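Local coordinates for structural polyprotein, VP3 (Israeli acute paralysis virus, PDB 5CDD), which probably serves as a structural component of the viral capsid, as one of the coat proteins cut from the structural polyprotein, at residues Tyr98-Arg103 against Tyr220-Glu225. Residues are numbered along the deposited sequence; the frame is centred on the assembly and turned at random.
Sequences YSKSIR and YGANSE
Lys100 reaches across to the loop of residues 220-225 and donates a hydrogen bond from NZ to the carbonyl oxygen of Ala222, NZ lying 2.8 Å from O. The bond uses a lone pair of that oxygen within the carbonyl plane, with a C=O...N angle of 125°, close to the trigonal direction in which an sp2 oxygen offers its electrons. The last methylene follows the ammonium in, CE standing 3.7 Å from Ala222 O, while the small methyl of Ala222 stays at the flank of the charge, CB 4.0 Å from NZ. The first torsion, chi1 68°, sends CG between the backbone N and the carbonyl carbon; lysine's four methylenes, extended beyond CG, then carry an ammonium with several N-H donors to the loop.

Two further acceptors surround the ammonium. The carbonyl of Ile219, just before the loop, takes a hydrogen bond, and Glu116 on the partner strand 111-118 forms a salt bridge through OE2. The other oxygen of that carboxylate, OE1, receives the amide N-H of Gly221, so Glu116 ties the lysine and the loop together. Gly221 suits this bend, where the backbone takes a positive phi of 59°. Just after Lys100 in the chain, Ser101 and Arg103 pair through their backbones with Val117 and Thr115 in the two-stranded antiparallel sheet of 101-106 and 111-118, which fixes the base from which the lysine extends.

In this rhv-like capsid protein, a family built on a jelly-roll beta-sandwich, the contact thus joins a separate hairpin to the loop before helix 228-231 through a single lysine, paired with a carboxylate. With two carbonyl oxygens also around it, the ammonium probably stays protonated, and these partners probably repay much of the cost of burying it.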
ATOM      1  N   TYR B  98      -4.951  54.348  19.970  1.00 39.40           N
ATOM      2  CA  TYR B  98      -4.495  55.701  19.673  1.00 38.99           C
ATOM      3  C   TYR B  98      -4.458  56.625  20.887  1.00 40.02           C
ATOM      4  O   TYR B  98      -3.819  57.678  20.851  1.00 41.35           O
ATOM      5  CB  TYR B  98      -5.384  56.317  18.591  1.00 37.25           C
ATOM      6  CG  TYR B  98      -6.851  56.351  18.956  1.00 37.22           C
ATOM      7  CD1 TYR B  98      -7.345  57.291  19.861  1.00 37.62           C
ATOM      8  CD2 TYR B  98      -7.743  55.426  18.414  1.00 37.67           C
ATOM      9  CE1 TYR B  98      -8.692  57.310  20.219  1.00 36.29           C
ATOM     10  CE2 TYR B  98      -9.091  55.434  18.767  1.00 37.32           C
ATOM     11  CZ  TYR B  98      -9.557  56.378  19.669  1.00 36.90           C
ATOM     12  OH  TYR B  98     -10.885  56.389  20.022  1.00 37.04           O
ATOM     13  N   SER B  99      -5.138  56.234  21.958  1.00 40.19           N
ATOM     14  CA  SER B  99      -5.175  57.054  23.162  1.00 40.25           C
ATOM     15  C   SER B  99      -4.323  56.477  24.284  1.00 39.99           C
ATOM     16  O   SER B  99      -4.299  55.266  24.500  1.00 40.69           O
ATOM     17  CB  SER B  99      -6.618  57.212  23.649  1.00 40.99           C
ATOM     18  OG  SER B  99      -7.183  55.956  23.982  1.00 42.27           O
ATOM     19  N   LYS B 100      -3.625  57.355  24.995  1.00 39.48           N
ATOM     20  CA  LYS B 100      -2.781  56.940  26.105  1.00 39.24           C
ATOM     21  C   LYS B 100      -2.731  58.027  27.167  1.00 40.37           C
ATOM     22  O   LYS B 100      -3.050  59.187  26.906  1.00 40.82           O
ATOM     23  CB  LYS B 100      -1.359  56.642  25.620  1.00 36.50           C
ATOM     24  CG  LYS B 100      -0.595  57.861  25.141  1.00 33.35           C
ATOM     25  CD  LYS B 100       0.771  57.477  24.602  1.00 31.34           C
ATOM     26  CE  LYS B 100       1.457  58.670  23.961  1.00 31.08           C
ATOM     27  NZ  LYS B 100       2.703  58.280  23.251  1.00 29.96           N
ATOM     28  N   SER B 101      -2.337  57.633  28.371  1.00 41.51           N
ATOM     29  CA  SER B 101      -2.214  58.550  29.490  1.00 42.47           C
ATOM     30  C   SER B 101      -0.803  58.389  30.031  1.00 43.78           C
ATOM     31  O   SER B 101      -0.247  57.293  30.001  1.00 45.75           O
ATOM     32  CB  SER B 101      -3.231  58.202  30.575  1.00 42.41           C
ATOM     33  OG  SER B 101      -3.070  59.037  31.707  1.00 45.96           O
ATOM     34  N   ILE B 102      -0.217  59.474  30.519  1.00 44.43           N
ATOM     35  CA  ILE B 102       1.133  59.401  31.051  1.00 45.24           C
ATOM     36  C   ILE B 102       1.169  59.510  32.563  1.00 46.23           C
ATOM     37  O   ILE B 102       0.741  60.509  33.144  1.00 46.57           O
ATOM     38  CB  ILE B 102       2.021  60.490  30.436  1.00 45.15           C
ATOM     39  CG1 ILE B 102       2.162  60.226  28.939  1.00 44.80           C
ATOM     40  CG2 ILE B 102       3.389  60.500  31.108  1.00 44.41           C
ATOM     41  CD1 ILE B 102       2.962  61.259  28.221  1.00 48.94           C
ATOM     42  N   ARG B 103       1.681  58.457  33.189  1.00 47.47           N
ATOM     43  CA  ARG B 103       1.792  58.391  34.636  1.00 49.26           C
ATOM     44  C   ARG B 103       3.157  58.937  35.033  1.00 51.60           C
ATOM     45  O   ARG B 103       4.187  58.303  34.792  1.00 52.07           O
ATOM     46  CB  ARG B 103       1.661  56.941  35.099  1.00 47.98           C
ATOM     47  CG  ARG B 103       1.416  56.796  36.583  1.00 46.20           C
ATOM     48  CD  ARG B 103       2.289  55.721  37.190  1.00 45.27           C
ATOM     49  NE  ARG B 103       1.986  55.540  38.604  1.00 46.00           N
ATOM     50  CZ  ARG B 103       2.679  54.758  39.422  1.00 46.65           C
ATOM     51  NH1 ARG B 103       2.327  54.653  40.696  1.00 47.77           N
ATOM     52  NH2 ARG B 103       3.727  54.086  38.969  1.00 46.50           N
ATOM     53  N   TYR B 220       1.791  54.004  20.702  1.00 36.99           N
ATOM     54  CA  TYR B 220       2.960  53.558  21.459  1.00 36.94           C
ATOM     55  C   TYR B 220       4.221  54.381  21.206  1.00 37.50           C
ATOM     56  O   TYR B 220       4.760  54.398  20.098  1.00 37.62           O
ATOM     57  CB  TYR B 220       3.241  52.080  21.162  1.00 37.50           C
ATOM     58  CG  TYR B 220       4.373  51.470  21.964  1.00 38.33           C
ATOM     59  CD1 TYR B 220       5.705  51.760  21.665  1.00 38.67           C
ATOM     60  CD2 TYR B 220       4.112  50.570  22.995  1.00 37.34           C
ATOM     61  CE1 TYR B 220       6.751  51.160  22.368  1.00 37.48           C
ATOM     62  CE2 TYR B 220       5.151  49.963  23.709  1.00 37.22           C
ATOM     63  CZ  TYR B 220       6.467  50.262  23.388  1.00 38.01           C
ATOM     64  OH  TYR B 220       7.495  49.657  24.074  1.00 39.14           O
ATOM     65  N   GLY B 221       4.689  55.051  22.256  1.00 37.93           N
ATOM     66  CA  GLY B 221       5.884  55.870  22.163  1.00 38.27           C
ATOM     67  C   GLY B 221       5.813  56.995  21.146  1.00 39.95           C
ATOM     68  O   GLY B 221       6.838  57.414  20.610  1.00 40.30           O
ATOM     69  N   ALA B 222       4.607  57.492  20.889  1.00 41.51           N
ATOM     70  CA  ALA B 222       4.400  58.567  19.925  1.00 42.68           C
ATOM     71  C   ALA B 222       4.461  59.947  20.573  1.00 44.39           C
ATOM     72  O   ALA B 222       3.821  60.195  21.594  1.00 43.79           O
ATOM     73  CB  ALA B 222       3.060  58.383  19.225  1.00 41.71           C
ATOM     74  N   ASN B 223       5.239  60.840  19.969  1.00 47.33           N
ATOM     75  CA  ASN B 223       5.390  62.203  20.463  1.00 49.33           C
ATOM     76  C   ASN B 223       5.906  63.134  19.365  1.00 51.88           C
ATOM     77  O   ASN B 223       5.796  62.826  18.177  1.00 52.70           O
ATOM     78  CB  ASN B 223       6.338  62.234  21.668  1.00 48.05           C
ATOM     79  CG  ASN B 223       7.648  61.522  21.400  1.00 48.15           C
ATOM     80  OD1 ASN B 223       8.327  61.793  20.409  1.00 49.01           O
ATOM     81  ND2 ASN B 223       8.016  60.609  22.293  1.00 47.93           N
ATOM     82  N   SER B 224       6.468  64.270  19.770  1.00 55.12           N
ATOM     83  CA  SER B 224       6.996  65.264  18.839  1.00 56.77           C
ATOM     84  C   SER B 224       8.022  64.703  17.866  1.00 58.46           C
ATOM     85  O   SER B 224       7.930  64.925  16.660  1.00 58.04           O
ATOM     86  CB  SER B 224       7.629  66.419  19.615  1.00 56.77           C
ATOM     87  OG  SER B 224       6.712  66.965  20.546  1.00 57.25           O
ATOM     88  N   GLU B 225       8.999  63.974  18.391  1.00 60.91           N
ATOM     89  CA  GLU B 225      10.048  63.407  17.556  1.00 63.79           C
ATOM     90  C   GLU B 225       9.660  62.090  16.901  1.00 63.86           C
ATOM     91  O   GLU B 225      10.159  61.756  15.825  1.00 64.87           O
ATOM     92  CB  GLU B 225      11.318  63.209  18.383  1.00 66.64           C
ATOM     93  CG  GLU B 225      11.902  64.492  18.962  1.00 71.31           C
ATOM     94  CD  GLU B 225      12.311  65.494  17.893  1.00 74.69           C
ATOM     95  OE1 GLU B 225      12.995  65.091  16.927  1.00 75.86           O
ATOM     96  OE2 GLU B 225      11.956  66.686  18.023  1.00 75.66           O
TER